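Local structure of serine protease (Nocardiopsis alba, 2OUA) at residues V77-Y80 with N81-G84. The protein probably cleaves peptide bonds as a serine endopeptidase of the trypsin-like S1 family, this chain being its protease domain, and is an acid-resistant, kinetically stable enzyme. Residues are numbered along the deposited sequence; the frame is centred on the assembly and turned at random.
Sequences VSRY and NSGG
N81 follows Y80 at the bend of a β-hairpin that joins strands 76-78 and 85-87, on the side of the C-terminal barrel of this trypsin-like fold. Two overlapping β-turns, R79-S82 and Y80-G83, reverse the chain. The first resembles type II', with Y80 at positive phi (35°); the second is type I. N81 CB points away from 77-80, and its OD1 turns to W109. OD1 accepts a hydrogen bond from the backbone N of W109, which ties the bend to strand 108-116. Y80 itself is set by an ST turn: its N donates to S78 OG at 3.2 Å. The same OG sits over the centre of the Y80 ring, 3.6 Å above its plane. The far end of that ring is held by G6, whose backbone O is hydrogen-bonded to Y80 OH. The predicted nucleophile S143 is about 12 Å from Y80, measured between side chains.

S82 N closes the first turn on R79 O at 2.8 Å. S82 CB lies over one face of the R79 guanidinium, 3.5 Å from NH1. The R79 chain bends at chi3 (72°), which brings this group back over the turn. Its NH1 reaches two backbone carbonyls: G83 O, and more weakly S82 O. G83 also closes the second turn. Its N donates to Y80 O at 2.7 Å. G83 O meets NH1 at the edge of the guanidinium, 2.6 Å away and in plane with both groups. The positive phi at G83 and G84 suits glycine. G84 brings the chain back beside the end of strand 76-78, and its O accepts from R79 N just past it at 3.1 Å, with a nearly straight N-H...O angle of 161°.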
loop_
_atom_site.group_PDB
_atom_site.type_symbol
_atom_site.label_atom_id
_atom_site.label_comp_id
_atom_site.label_asym_id
_atom_site.label_seq_id
_atom_site.Cartn_x
_atom_site.Cartn_y
_atom_site.Cartn_z
ATOM N N VAL A 77 10.099 -2.024 -4.569
ATOM C CA VAL A 77 9.142 -2.760 -3.753
ATOM C C VAL A 77 9.861 -4.052 -3.373
ATOM O O VAL A 77 10.331 -4.779 -4.250
ATOM C CB VAL A 77 7.857 -3.114 -4.543
ATOM C CG1 VAL A 77 6.954 -4.034 -3.698
ATOM C CG2 VAL A 77 7.113 -1.841 -4.916
ATOM N N SER A 78 9.960 -4.334 -2.076
ATOM C CA SER A 78 10.638 -5.545 -1.619
ATOM C C SER A 78 9.880 -6.819 -1.957
ATOM O O SER A 78 8.658 -6.875 -1.822
ATOM C CB SER A 78 10.860 -5.492 -0.108
ATOM O OG SER A 78 11.482 -6.683 0.349
ATOM N N ARG A 79 10.613 -7.844 -2.391
ATOM C CA ARG A 79 10.008 -9.130 -2.721
ATOM C C ARG A 79 10.312 -10.147 -1.622
ATOM O O ARG A 79 10.079 -11.345 -1.778
ATOM C CB ARG A 79 10.515 -9.626 -4.080
ATOM C CG ARG A 79 10.117 -8.702 -5.224
ATOM C CD ARG A 79 10.717 -9.123 -6.563
ATOM N NE ARG A 79 10.112 -10.335 -7.109
ATOM C CZ ARG A 79 10.651 -11.553 -7.038
ATOM N NH1 ARG A 79 11.822 -11.736 -6.440
ATOM N NH2 ARG A 79 10.023 -12.591 -7.584
ATOM N N TYR A 80 10.835 -9.646 -0.508
ATOM C CA TYR A 80 11.150 -10.469 0.657
ATOM C C TYR A 80 11.642 -11.891 0.342
ATOM O O TYR A 80 12.723 -12.070 -0.222
ATOM C CB TYR A 80 9.920 -10.540 1.575
ATOM C CG TYR A 80 9.595 -9.238 2.285
ATOM C CD1 TYR A 80 8.639 -8.350 1.776
ATOM C CD2 TYR A 80 10.243 -8.900 3.469
ATOM C CE1 TYR A 80 8.340 -7.154 2.449
ATOM C CE2 TYR A 80 9.955 -7.719 4.140
ATOM C CZ TYR A 80 9.007 -6.851 3.633
ATOM O OH TYR A 80 8.734 -5.694 4.332
ATOM N N ASN A 81 10.841 -12.885 0.721
ATOM C CA ASN A 81 11.149 -14.305 0.519
ATOM C C ASN A 81 11.563 -14.680 -0.901
ATOM O O ASN A 81 12.350 -15.607 -1.102
ATOM C CB ASN A 81 9.942 -15.153 0.920
ATOM C CG ASN A 81 8.628 -14.558 0.431
ATOM O OD1 ASN A 81 8.078 -13.645 1.055
ATOM N ND2 ASN A 81 8.133 -15.056 -0.704
ATOM N N SER A 82 11.028 -13.981 -1.894
ATOM C CA SER A 82 11.382 -14.283 -3.274
ATOM C C SER A 82 12.673 -13.581 -3.675
ATOM O O SER A 82 13.193 -13.792 -4.772
ATOM C CB SER A 82 10.245 -13.883 -4.209
ATOM O OG SER A 82 9.129 -14.731 -4.001
ATOM N N GLY A 83 13.177 -12.745 -2.768
ATOM C CA GLY A 83 14.418 -12.027 -2.996
ATOM C C GLY A 83 14.386 -10.800 -3.889
ATOM O O GLY A 83 13.562 -10.677 -4.798
ATOM N N GLY A 84 15.300 -9.880 -3.607
ATOM C CA GLY A 84 15.419 -8.677 -4.404
ATOM C C GLY A 84 14.253 -7.724 -4.346
ATOM O O GLY A 84 13.521 -7.677 -3.356
#